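Local coordinates for protein protease (Helicobacter pylori, PDB 5EUF) that probably acts as a zinc-dependent peptidase of the M16 family, a virulence factor that cleaves the cytoplasmic domain of human junctional adhesion molecule A, weakening the gastric epithelial barrier, at residues 9-14 with 208-213; 19-24 with 200-205; 34-39 with 191-196; 69-74 with 107-112. All coordinates share one frame; numbering follows the deposited sequence.

From the N terminus, strand 9-12 starts the longest loop, which contact 1 closes some 200 residues later against the end of helix 202-213. Strand 18-23, its neighbour in the sheet, meets the start of the same helix in contact 2. Strand 30-37 then pairs with strand 192-198 in contact 3, and contact 4 joins helices 70-77 and 102-113 over a much shorter loop. The four loops nest, 4 within 3 within 2 within 1, and none cross. Contacts 1 to 3 converge on one six-stranded sheet; contact 4 meets contact 3 where Phe109 packs on Val35, and contact 1 where helix 102-113 touches His212 and Phe213.

Contact 1: residues 9-14 with 208-213; sequences ESVTLK and LTKKHF
Leu13 meets helix 202-213 with both branches of its side chain. CD1 of Leu13 lies 4.0 Å from CG of Lys210, while CD2 of Leu13 lies 4.1 Å from CB of Phe213 and 4.3 Å from CG2 of Thr209. With chi1 of -76° the CG of Lys210 stands beside its backbone N, and the extended chain beyond it runs out over the strand side, bringing CE within 4.3 Å of CG1 of Val11. The lysine thus contributes methylenes here, along a flank exposed to solvent. No hydrogen bond joins the two segments. Strand 9-12 is the edge of the mixed six-stranded sheet within this chain, bonded through its backbone to strand 18-23, and the C-terminal half of helix 202-213 lies against the end of this strand and the residue that follows it. The CD1 methyl of Leu13 also rests on Val19 of the neighbouring strand 18-23, which Thr209 touches as well. Phe213 offers Leu13 its CB because its ring leads away, toward Met113 of helix 102-113. Thr209 turns only its methyl to Leu13; its OG1 bonds to the carbonyl of Val205, one turn back in the helix.

Contact 2: residues 19-24 with 200-205; sequences VVSVPL and VNSQKV
Ser21 and Ser202 supply the polar link, a hydrogen bond of 2.8 Å between OG of Ser21 and OG of Ser202 in which either hydroxyl may be the donor. The two side chains reach it by different torsions: OG of Ser21 is anti to its own backbone N (chi1 170°), whereas OG of Ser202 is anti to its carbonyl carbon. Both serines are buried, and the bond gives each hydroxyl a partner. A second polar interaction lies wholly on the helix side, where OD1 of the N-cap residue Asn201 accepts from N of Lys204 at 2.7 Å and so closes the first turn of helix 202-213. That helix follows directly from strand 192-198 and folds back over the same sheet, in which strand 18-23 runs parallel to strand 192-198 as its neighbour. Apolar packing joins Val205 to Val19, their CG1 atoms 4.3 Å apart. The remaining approaches are van der Waals contacts of carbon with oxygen. CG2 of Val205 lies 3.9 Å from OG of Ser21, so that the valine sits over two alternate residues of one strand face. Farther along, the Pro23 ring borders the helix start, its CG 3.2 Å from OG of Ser202, and its CB faces the carbonyl O of Val200 in the preceding loop.

Contact 3: residues 34-39 with 191-196; sequences DVLYKV and NAIVLV
Asp34 and Leu195 stand side by side on one face of the sheet, with CB of Asp34 3.7 Å from CB of Leu195; Leu36 and Ile193 form the next pair there, their CB atoms 4.1 Å apart. Helix 365-376 packs on this face, touching Asp34, Leu36 and Leu195, while the carboxylate of Asp34 forms a salt bridge with Arg92. On the reverse face, Tyr37 lays its ring obliquely by Ala192, CE1 of Tyr37 being 3.6 Å from CB of Ala192, and Val35 faces Val194 more loosely. Helix 102-113 covers these residues, and the Tyr37 ring also stacks on that of Tyr187. At the strand end Lys38 sets CG beside its backbone N (chi1 -58°) and runs extended from there, its CB 3.2 Å from OD1 of Asn191 and its CE 3.9 Å from CD1 of Ile193. The Asn191 amide turns toward the same turn, its ND2 bonded to the carbonyl of Tyr186. The register is fixed by paired backbone bonds at Asp34-Leu195 and Leu36-Ile193, followed by a nearly straight one from N of Lys38 to O of Asn191 (3.1 Å, 177° at the hydrogen). At Lys38 itself the chain bends in an inverse gamma turn. This antiparallel ladder forms the middle of the six-stranded M16 sheet; the Tyr37 side chain lies about 9 Å from that of Glu56, the probable proton acceptor of the HxxEH zinc motif.

Contact 4: residues 69-74 with 107-112; sequences GEFDKI and ELFAET
Phe71 swings its ring toward Leu108 by setting CG anti to the backbone N (chi1 -176°), and Leu108 answers with CG anti to its carbonyl carbon, so that its branches project between Phe71 and Ile74. The phenyl ring of Phe71 is met from several directions. CB of Leu108 lies 3.4 Å from CE2 of Phe71, the CD1 methyl of Leu108 sits over one ring face, displaced toward the rim, and the carbonyl O of Leu108 stands at the ring edge, in its plane. Phe109 comes to the far end of the ring, CE1 of Phe109 being 3.7 Å from CZ of Phe71; with the planes at 44° and the centroids 5.7 Å apart, the pair is oblique. CG2 of Thr112 adds a more distant contact, 4.0 Å from CD2 of Phe71. The hydroxyl of Thr112 is instead used within its own helix, OG1 donating to O of Phe109 at 3.1 Å. One turn after Phe71, Ile74 also packs on Leu108, CG2 of Ile74 being 3.7 Å from CD1 of Leu108. No hydrogen bond crosses between the segments, so packing alone joins them. Their axes are 11.2 Å apart and almost antiparallel (174°), a wide spacing bridged by the large side chains. Phe60 meets the Phe71 ring edge-to-face, and Ile95 of strand 91-98 touches both Phe71 and Phe109. The arrangement is thus a helix pair layered on one face of the M16 alpha/beta sheet, with the Phe109 side chain about 10 Å from that of Glu56, the likely catalytic base.

Contact 1: residues 9-14 with 208-213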
loop_
_atom_site.group_PDB
_atom_site.type_symbol
_atom_site.label_atom_id
_atom_site.label_comp_id
_atom_site.label_asym_id
_atom_site.label_seq_id
_atom_site.Cartn_x
_atom_site.Cartn_y
_atom_site.Cartn_z
ATOM N N GLU B 9 -32.658 22.010 10.979
ATOM C CA GLU B 9 -32.576 23.089 10.002
ATOM C C GLU B 9 -31.137 23.265 9.520
ATOM O O GLU B 9 -30.212 23.368 10.324
ATOM C CB GLU B 9 -33.106 24.400 10.588
ATOM C CG GLU B 9 -34.594 24.379 10.910
ATOM C CD GLU B 9 -35.203 25.768 10.946
ATOM O OE1 GLU B 9 -36.247 25.944 11.608
ATOM O OE2 GLU B 9 -34.642 26.684 10.304
ATOM N N SER B 10 -30.958 23.289 8.204
ATOM C CA SER B 10 -29.629 23.417 7.618
ATOM C C SER B 10 -29.445 24.755 6.910
ATOM O O SER B 10 -30.365 25.273 6.276
ATOM C CB SER B 10 -29.362 22.273 6.639
ATOM O OG SER B 10 -28.090 22.411 6.029
ATOM N N VAL B 11 -28.243 25.307 7.030
ATOM C CA VAL B 11 -27.881 26.550 6.363
ATOM C C VAL B 11 -26.437 26.472 5.880
ATOM O O VAL B 11 -25.538 26.113 6.643
ATOM C CB VAL B 11 -28.052 27.773 7.294
ATOM C CG1 VAL B 11 -27.288 28.974 6.758
ATOM C CG2 VAL B 11 -29.526 28.110 7.474
ATOM N N THR B 12 -26.221 26.787 4.607
ATOM C CA THR B 12 -24.874 26.847 4.056
ATOM C C THR B 12 -24.402 28.294 3.988
ATOM O O THR B 12 -25.115 29.164 3.490
ATOM C CB THR B 12 -24.800 26.213 2.658
ATOM O OG1 THR B 12 -25.184 24.834 2.735
ATOM C CG2 THR B 12 -23.384 26.310 2.104
ATOM N N LEU B 13 -23.200 28.543 4.497
ATOM C CA LEU B 13 -22.644 29.891 4.544
ATOM C C LEU B 13 -21.973 30.258 3.225
ATOM O O LEU B 13 -21.854 29.422 2.328
ATOM C CB LEU B 13 -21.654 30.016 5.703
ATOM C CG LEU B 13 -22.201 30.490 7.053
ATOM C CD1 LEU B 13 -23.584 29.921 7.347
ATOM C CD2 LEU B 13 -21.231 30.129 8.171
ATOM N N LYS B 14 -21.532 31.507 3.113
ATOM C CA LYS B 14 -20.975 32.013 1.860
ATOM C C LYS B 14 -19.606 31.416 1.547
ATOM O O LYS B 14 -19.077 31.604 0.451
ATOM C CB LYS B 14 -20.877 33.542 1.893
ATOM C CG LYS B 14 -19.820 34.093 2.840
ATOM C CD LYS B 14 -19.703 35.606 2.698
ATOM C CE LYS B 14 -18.553 36.160 3.524
ATOM N NZ LYS B 14 -18.400 37.632 3.346
ATOM N N LEU B 208 -25.085 32.899 15.473
ATOM C CA LEU B 208 -23.855 32.804 16.250
ATOM C C LEU B 208 -22.758 32.114 15.449
ATOM O O LEU B 208 -21.581 32.449 15.574
ATOM C CB LEU B 208 -24.099 32.068 17.569
ATOM C CG LEU B 208 -24.152 32.955 18.817
ATOM C CD1 LEU B 208 -25.190 34.055 18.658
ATOM C CD2 LEU B 208 -24.432 32.127 20.060
ATOM N N THR B 209 -23.147 31.147 14.625
ATOM C CA THR B 209 -22.194 30.489 13.744
ATOM C C THR B 209 -21.782 31.443 12.626
ATOM O O THR B 209 -20.605 31.530 12.275
ATOM C CB THR B 209 -22.770 29.197 13.149
ATOM O OG1 THR B 209 -22.972 28.244 14.199
ATOM C CG2 THR B 209 -21.814 28.610 12.129
ATOM N N LYS B 210 -22.758 32.164 12.079
ATOM C CA LYS B 210 -22.481 33.197 11.087
ATOM C C LYS B 210 -21.549 34.249 11.665
ATOM O O LYS B 210 -20.714 34.810 10.960
ATOM C CB LYS B 210 -23.774 33.860 10.606
ATOM C CG LYS B 210 -24.596 33.026 9.639
ATOM C CD LYS B 210 -25.808 33.808 9.152
ATOM C CE LYS B 210 -26.662 32.981 8.203
ATOM N NZ LYS B 210 -27.826 33.751 7.684
ATOM N N LYS B 211 -21.698 34.512 12.958
ATOM C CA LYS B 211 -20.856 35.484 13.641
ATOM C C LYS B 211 -19.385 35.074 13.609
ATOM O O LYS B 211 -18.510 35.900 13.359
ATOM C CB LYS B 211 -21.320 35.672 15.088
ATOM C CG LYS B 211 -20.385 36.525 15.930
ATOM C CD LYS B 211 -20.972 36.840 17.296
ATOM C CE LYS B 211 -20.057 37.769 18.085
ATOM N NZ LYS B 211 -20.631 38.145 19.410
ATOM N N HIS B 212 -19.115 33.794 13.842
ATOM C CA HIS B 212 -17.737 33.340 14.003
ATOM C C HIS B 212 -17.140 32.671 12.764
ATOM O O HIS B 212 -15.920 32.581 12.637
ATOM C CB HIS B 212 -17.644 32.379 15.190
ATOM C CG HIS B 212 -17.994 33.007 16.502
ATOM N ND1 HIS B 212 -19.271 32.980 17.022
ATOM C CD2 HIS B 212 -17.238 33.686 17.396
ATOM C CE1 HIS B 212 -19.284 33.611 18.183
ATOM N NE2 HIS B 212 -18.063 34.049 18.432
ATOM N N PHE B 213 -17.986 32.214 11.849
ATOM C CA PHE B 213 -17.495 31.385 10.754
ATOM C C PHE B 213 -17.703 31.963 9.353
ATOM O O PHE B 213 -17.000 31.583 8.419
ATOM C CB PHE B 213 -18.144 29.999 10.834
ATOM C CG PHE B 213 -17.753 29.218 12.057
ATOM C CD1 PHE B 213 -16.655 28.372 12.034
ATOM C CD2 PHE B 213 -18.477 29.333 13.231
ATOM C CE1 PHE B 213 -16.289 27.651 13.158
ATOM C CE2 PHE B 213 -18.117 28.615 14.359
ATOM C CZ PHE B 213 -17.020 27.773 14.321
#

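Contact 2: residues 19-24 with 200-205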
loop_
_atom_site.group_PDB
_atom_site.type_symbol
_atom_site.label_atom_id
_atom_site.label_comp_id
_atom_site.label_asym_id
_atom_site.label_seq_id
_atom_site.Cartn_x
_atom_site.Cartn_y
_atom_site.Cartn_z
ATOM N N VAL B 19 -24.072 24.497 8.280
ATOM C CA VAL B 19 -24.458 24.630 9.678
ATOM C C VAL B 19 -25.754 23.877 9.941
ATOM O O VAL B 19 -26.786 24.176 9.341
ATOM C CB VAL B 19 -24.638 26.106 10.088
ATOM C CG1 VAL B 19 -24.665 26.235 11.603
ATOM C CG2 VAL B 19 -23.526 26.955 9.505
ATOM N N VAL B 20 -25.697 22.899 10.838
ATOM C CA VAL B 20 -26.861 22.078 11.145
ATOM C C VAL B 20 -27.273 22.211 12.607
ATOM O O VAL B 20 -26.490 21.924 13.516
ATOM C CB VAL B 20 -26.607 20.593 10.831
ATOM C CG1 VAL B 20 -27.851 19.771 11.134
ATOM C CG2 VAL B 20 -26.183 20.420 9.375
ATOM N N SER B 21 -28.510 22.650 12.818
ATOM C CA SER B 21 -29.069 22.799 14.154
ATOM C C SER B 21 -30.117 21.725 14.420
ATOM O O SER B 21 -31.068 21.572 13.654
ATOM C CB SER B 21 -29.681 24.194 14.321
ATOM O OG SER B 21 -30.422 24.289 15.525
ATOM N N VAL B 22 -29.939 20.974 15.503
ATOM C CA VAL B 22 -30.893 19.934 15.871
ATOM C C VAL B 22 -31.446 20.192 17.272
ATOM O O VAL B 22 -30.931 19.662 18.256
ATOM C CB VAL B 22 -30.256 18.527 15.822
ATOM C CG1 VAL B 22 -31.332 17.452 15.893
ATOM C CG2 VAL B 22 -29.428 18.361 14.560
ATOM N N PRO B 23 -32.497 21.021 17.364
ATOM C CA PRO B 23 -33.088 21.391 18.653
ATOM C C PRO B 23 -33.690 20.204 19.394
ATOM O O PRO B 23 -34.195 19.270 18.770
ATOM C CB PRO B 23 -34.181 22.393 18.266
ATOM C CG PRO B 23 -33.790 22.893 16.924
ATOM C CD PRO B 23 -33.130 21.737 16.244
ATOM N N LEU B 24 -33.625 20.251 20.720
ATOM C CA LEU B 24 -34.253 19.246 21.566
ATOM C C LEU B 24 -34.988 19.926 22.717
ATOM O O LEU B 24 -34.373 20.314 23.713
ATOM C CB LEU B 24 -33.216 18.256 22.107
ATOM C CG LEU B 24 -32.523 17.320 21.109
ATOM C CD1 LEU B 24 -31.537 16.407 21.825
ATOM C CD2 LEU B 24 -33.539 16.503 20.328
ATOM N N VAL B 200 -31.426 24.452 22.328
ATOM C CA VAL B 200 -31.004 25.757 21.830
ATOM C C VAL B 200 -31.786 26.138 20.570
ATOM O O VAL B 200 -32.139 25.278 19.762
ATOM C CB VAL B 200 -29.479 25.781 21.536
ATOM C CG1 VAL B 200 -29.117 24.780 20.443
ATOM C CG2 VAL B 200 -29.016 27.184 21.170
ATOM N N ASN B 201 -32.073 27.426 20.417
ATOM C CA ASN B 201 -32.806 27.906 19.254
ATOM C C ASN B 201 -31.960 27.879 17.986
ATOM O O ASN B 201 -30.798 28.288 17.996
ATOM C CB ASN B 201 -33.328 29.320 19.500
ATOM C CG ASN B 201 -33.890 29.955 18.247
ATOM O OD1 ASN B 201 -33.224 30.758 17.596
ATOM N ND2 ASN B 201 -35.117 29.588 17.895
ATOM N N SER B 202 -32.553 27.401 16.895
ATOM C CA SER B 202 -31.848 27.268 15.623
ATOM C C SER B 202 -31.377 28.610 15.068
ATOM O O SER B 202 -30.257 28.720 14.567
ATOM C CB SER B 202 -32.740 26.573 14.595
ATOM O OG SER B 202 -32.977 25.225 14.955
ATOM N N GLN B 203 -32.233 29.624 15.153
ATOM C CA GLN B 203 -31.891 30.947 14.641
ATOM C C GLN B 203 -30.787 31.586 15.477
ATOM O O GLN B 203 -30.059 32.453 14.993
ATOM C CB GLN B 203 -33.123 31.854 14.606
ATOM C CG GLN B 203 -34.179 31.433 13.592
ATOM C CD GLN B 203 -33.706 31.573 12.156
ATOM O OE1 GLN B 203 -32.773 32.325 11.863
ATOM N NE2 GLN B 203 -34.349 30.846 11.249
ATOM N N LYS B 204 -30.665 31.156 16.728
ATOM C CA LYS B 204 -29.568 31.608 17.577
ATOM C C LYS B 204 -28.285 30.882 17.189
ATOM O O LYS B 204 -27.209 31.479 17.163
ATOM C CB LYS B 204 -29.882 31.379 19.056
ATOM C CG LYS B 204 -28.767 31.832 19.991
ATOM C CD LYS B 204 -29.116 31.586 21.452
ATOM C CE LYS B 204 -27.962 31.969 22.369
ATOM N NZ LYS B 204 -27.579 33.402 22.217
ATOM N N VAL B 205 -28.409 29.591 16.890
ATOM C CA VAL B 205 -27.281 28.794 16.422
ATOM C C VAL B 205 -26.723 29.373 15.128
ATOM O O VAL B 205 -25.513 29.556 14.986
ATOM C CB VAL B 205 -27.676 27.316 16.187
ATOM C CG1 VAL B 205 -26.571 26.574 15.450
ATOM C CG2 VAL B 205 -27.991 26.627 17.502
#

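Contact 3: residues 34-39 with 191-196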
loop_
_atom_site.group_PDB
_atom_site.type_symbol
_atom_site.label_atom_id
_atom_site.label_comp_id
_atom_site.label_asym_id
_atom_site.label_seq_id
_atom_site.Cartn_x
_atom_site.Cartn_y
_atom_site.Cartn_z
ATOM N N ASP B 34 -20.640 20.591 17.679
ATOM C CA ASP B 34 -19.800 19.758 16.823
ATOM C C ASP B 34 -19.179 20.515 15.656
ATOM O O ASP B 34 -19.826 21.353 15.024
ATOM C CB ASP B 34 -20.603 18.577 16.272
ATOM C CG ASP B 34 -20.792 17.479 17.287
ATOM O OD1 ASP B 34 -21.643 17.641 18.185
ATOM O OD2 ASP B 34 -20.093 16.449 17.182
ATOM N N VAL B 35 -17.918 20.207 15.379
ATOM C CA VAL B 35 -17.268 20.630 14.147
ATOM C C VAL B 35 -16.759 19.400 13.411
ATOM O O VAL B 35 -15.853 18.717 13.883
ATOM C CB VAL B 35 -16.102 21.594 14.405
ATOM C CG1 VAL B 35 -15.328 21.836 13.118
ATOM C CG2 VAL B 35 -16.616 22.903 14.972
ATOM N N LEU B 36 -17.355 19.115 12.260
ATOM C CA LEU B 36 -16.980 17.946 11.481
ATOM C C LEU B 36 -16.138 18.332 10.270
ATOM O O LEU B 36 -16.509 19.221 9.504
ATOM C CB LEU B 36 -18.221 17.191 11.014
ATOM C CG LEU B 36 -19.351 17.000 12.020
ATOM C CD1 LEU B 36 -20.523 16.307 11.346
ATOM C CD2 LEU B 36 -18.867 16.206 13.218
ATOM N N TYR B 37 -15.005 17.663 10.100
ATOM C CA TYR B 37 -14.206 17.830 8.897
ATOM C C TYR B 37 -14.292 16.571 8.047
ATOM O O TYR B 37 -14.071 15.464 8.543
ATOM C CB TYR B 37 -12.753 18.142 9.246
ATOM C CG TYR B 37 -12.540 19.515 9.845
ATOM C CD1 TYR B 37 -12.428 20.639 9.032
ATOM C CD2 TYR B 37 -12.437 19.686 11.219
ATOM C CE1 TYR B 37 -12.226 21.893 9.574
ATOM C CE2 TYR B 37 -12.233 20.935 11.771
ATOM C CZ TYR B 37 -12.132 22.036 10.946
ATOM O OH TYR B 37 -11.935 23.282 11.494
ATOM N N LYS B 38 -14.617 16.735 6.769
ATOM C CA LYS B 38 -14.713 15.599 5.857
ATOM C C LYS B 38 -13.328 15.086 5.481
ATOM O O LYS B 38 -12.973 15.040 4.304
ATOM C CB LYS B 38 -15.489 15.985 4.599
ATOM C CG LYS B 38 -16.892 16.502 4.867
ATOM C CD LYS B 38 -17.574 16.926 3.577
ATOM C CE LYS B 38 -19.006 17.368 3.820
ATOM N NZ LYS B 38 -19.646 17.857 2.568
ATOM N N VAL B 39 -12.545 14.723 6.496
ATOM C CA VAL B 39 -11.194 14.210 6.302
ATOM C C VAL B 39 -10.937 13.004 7.185
ATOM O O VAL B 39 -11.422 12.934 8.313
ATOM C CB VAL B 39 -10.113 15.254 6.627
ATOM C CG1 VAL B 39 -8.892 15.026 5.747
ATOM C CG2 VAL B 39 -10.645 16.666 6.472
ATOM N N ASN B 191 -15.061 22.462 3.513
ATOM C CA ASN B 191 -14.911 21.047 3.811
ATOM C C ASN B 191 -15.329 20.732 5.245
ATOM O O ASN B 191 -15.092 19.632 5.746
ATOM C CB ASN B 191 -13.459 20.609 3.573
ATOM C CG ASN B 191 -13.308 19.100 3.462
ATOM O OD1 ASN B 191 -14.179 18.415 2.927
ATOM N ND2 ASN B 191 -12.200 18.578 3.978
ATOM N N ALA B 192 -15.961 21.700 5.904
ATOM C CA ALA B 192 -16.308 21.549 7.316
ATOM C C ALA B 192 -17.803 21.708 7.582
ATOM O O ALA B 192 -18.515 22.374 6.830
ATOM C CB ALA B 192 -15.523 22.544 8.155
ATOM N N ILE B 193 -18.263 21.086 8.663
ATOM C CA ILE B 193 -19.659 21.164 9.086
ATOM C C ILE B 193 -19.759 21.498 10.569
ATOM O O ILE B 193 -19.161 20.820 11.403
ATOM C CB ILE B 193 -20.413 19.842 8.838
ATOM C CG1 ILE B 193 -20.422 19.489 7.350
ATOM C CG2 ILE B 193 -21.835 19.929 9.379
ATOM C CD1 ILE B 193 -21.043 18.137 7.052
ATOM N N VAL B 194 -20.514 22.542 10.895
ATOM C CA VAL B 194 -20.757 22.900 12.287
ATOM C C VAL B 194 -22.135 22.404 12.712
ATOM O O VAL B 194 -23.160 22.869 12.208
ATOM C CB VAL B 194 -20.655 24.420 12.518
ATOM C CG1 VAL B 194 -20.999 24.766 13.959
ATOM C CG2 VAL B 194 -19.260 24.919 12.164
ATOM N N LEU B 195 -22.145 21.452 13.639
ATOM C CA LEU B 195 -23.374 20.809 14.084
ATOM C C LEU B 195 -23.659 21.129 15.545
ATOM O O LEU B 195 -22.797 20.950 16.403
ATOM C CB LEU B 195 -23.275 19.295 13.882
ATOM C CG LEU B 195 -24.362 18.397 14.475
ATOM C CD1 LEU B 195 -25.683 18.589 13.754
ATOM C CD2 LEU B 195 -23.930 16.938 14.427
ATOM N N VAL B 196 -24.867 21.610 15.824
ATOM C CA VAL B 196 -25.265 21.924 17.195
ATOM C C VAL B 196 -26.545 21.184 17.579
ATOM O O VAL B 196 -27.593 21.361 16.955
ATOM C CB VAL B 196 -25.474 23.440 17.393
ATOM C CG1 VAL B 196 -25.966 23.724 18.804
ATOM C CG2 VAL B 196 -24.183 24.202 17.106
#

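Contact 4: residues 69-74 with 107-112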
loop_
_atom_site.group_PDB
_atom_site.type_symbol
_atom_site.label_atom_id
_atom_site.label_comp_id
_atom_site.label_asym_id
_atom_site.label_seq_id
_atom_site.Cartn_x
_atom_site.Cartn_y
_atom_site.Cartn_z
ATOM N N GLY B 69 -3.054 24.660 24.547
ATOM C CA GLY B 69 -3.718 24.092 25.705
ATOM C C GLY B 69 -4.678 25.060 26.368
ATOM O O GLY B 69 -5.384 24.693 27.308
ATOM N N GLU B 70 -4.708 26.298 25.883
ATOM C CA GLU B 70 -5.618 27.304 26.420
ATOM C C GLU B 70 -7.052 26.998 26.000
ATOM O O GLU B 70 -8.004 27.406 26.664
ATOM C CB GLU B 70 -5.214 28.708 25.959
ATOM C CG GLU B 70 -5.995 29.834 26.624
ATOM C CD GLU B 70 -5.589 31.208 26.121
ATOM O OE1 GLU B 70 -6.338 32.178 26.371
ATOM O OE2 GLU B 70 -4.524 31.318 25.478
ATOM N N PHE B 71 -7.197 26.279 24.892
ATOM C CA PHE B 71 -8.500 25.794 24.450
ATOM C C PHE B 71 -9.139 24.942 25.544
ATOM O O PHE B 71 -10.260 25.212 25.977
ATOM C CB PHE B 71 -8.358 24.989 23.154
ATOM C CG PHE B 71 -9.667 24.516 22.570
ATOM C CD1 PHE B 71 -10.292 23.373 23.052
ATOM C CD2 PHE B 71 -10.257 25.196 21.519
ATOM C CE1 PHE B 71 -11.487 22.935 22.512
ATOM C CE2 PHE B 71 -11.451 24.757 20.972
ATOM C CZ PHE B 71 -12.066 23.627 21.470
ATOM N N ASP B 72 -8.416 23.915 25.984
ATOM C CA ASP B 72 -8.908 23.004 27.014
ATOM C C ASP B 72 -9.185 23.734 28.327
ATOM O O ASP B 72 -10.216 23.507 28.967
ATOM C CB ASP B 72 -7.908 21.866 27.246
ATOM C CG ASP B 72 -7.921 20.838 26.127
ATOM O OD1 ASP B 72 -9.021 20.489 25.649
ATOM O OD2 ASP B 72 -6.830 20.381 25.724
ATOM N N LYS B 73 -8.264 24.613 28.717
ATOM C CA LYS B 73 -8.396 25.370 29.957
ATOM C C LYS B 73 -9.685 26.186 29.973
ATOM O O LYS B 73 -10.414 26.188 30.963
ATOM C CB LYS B 73 -7.187 26.287 30.156
ATOM N N ILE B 74 -9.961 26.869 28.867
ATOM C CA ILE B 74 -11.175 27.665 28.734
ATOM C C ILE B 74 -12.426 26.790 28.808
ATOM O O ILE B 74 -13.381 27.123 29.514
ATOM C CB ILE B 74 -11.182 28.461 27.412
ATOM C CG1 ILE B 74 -10.194 29.626 27.491
ATOM C CG2 ILE B 74 -12.575 28.982 27.101
ATOM C CD1 ILE B 74 -10.177 30.501 26.257
ATOM N N GLU B 107 -16.747 30.322 19.250
ATOM C CA GLU B 107 -15.578 31.185 19.135
ATOM C C GLU B 107 -14.296 30.363 19.132
ATOM O O GLU B 107 -13.415 30.568 18.296
ATOM C CB GLU B 107 -15.548 32.202 20.278
ATOM C CG GLU B 107 -14.296 33.064 20.318
ATOM C CD GLU B 107 -14.325 34.088 21.441
ATOM O OE1 GLU B 107 -15.297 34.095 22.225
ATOM O OE2 GLU B 107 -13.372 34.889 21.538
ATOM N N LEU B 108 -14.209 29.427 20.072
ATOM C CA LEU B 108 -13.043 28.562 20.203
ATOM C C LEU B 108 -12.815 27.699 18.964
ATOM O O LEU B 108 -11.675 27.451 18.571
ATOM C CB LEU B 108 -13.186 27.665 21.431
ATOM C CG LEU B 108 -13.166 28.328 22.803
ATOM C CD1 LEU B 108 -13.182 27.263 23.879
ATOM C CD2 LEU B 108 -11.947 29.220 22.942
ATOM N N PHE B 109 -13.902 27.232 18.362
ATOM C CA PHE B 109 -13.806 26.373 17.188
ATOM C C PHE B 109 -13.447 27.173 15.942
ATOM O O PHE B 109 -12.726 26.685 15.071
ATOM C CB PHE B 109 -15.113 25.611 16.972
ATOM C CG PHE B 109 -15.204 24.338 17.762
ATOM C CD1 PHE B 109 -14.085 23.548 17.956
ATOM C CD2 PHE B 109 -16.408 23.933 18.315
ATOM C CE1 PHE B 109 -14.164 22.374 18.683
ATOM C CE2 PHE B 109 -16.493 22.760 19.042
ATOM C CZ PHE B 109 -15.371 21.981 19.226
ATOM N N ALA B 110 -13.944 28.402 15.859
ATOM C CA ALA B 110 -13.572 29.287 14.765
ATOM C C ALA B 110 -12.104 29.668 14.911
ATOM O O ALA B 110 -11.396 29.877 13.926
ATOM C CB ALA B 110 -14.452 30.521 14.747
ATOM N N GLU B 111 -11.663 29.739 16.161
ATOM C CA GLU B 111 -10.291 30.096 16.495
ATOM C C GLU B 111 -9.282 29.043 16.017
ATOM O O GLU B 111 -8.126 29.362 15.746
ATOM C CB GLU B 111 -10.169 30.300 18.008
ATOM C CG GLU B 111 -8.847 30.871 18.465
ATOM C CD GLU B 111 -8.618 32.282 17.964
ATOM O OE1 GLU B 111 -9.604 33.044 17.856
ATOM O OE2 GLU B 111 -7.452 32.626 17.677
ATOM N N THR B 112 -9.721 27.792 15.908
ATOM C CA THR B 112 -8.829 26.711 15.497
ATOM C C THR B 112 -8.993 26.337 14.023
ATOM O O THR B 112 -8.129 25.678 13.440
ATOM C CB THR B 112 -9.050 25.442 16.348
ATOM O OG1 THR B 112 -10.385 24.959 16.156
ATOM C CG2 THR B 112 -8.827 25.736 17.822
#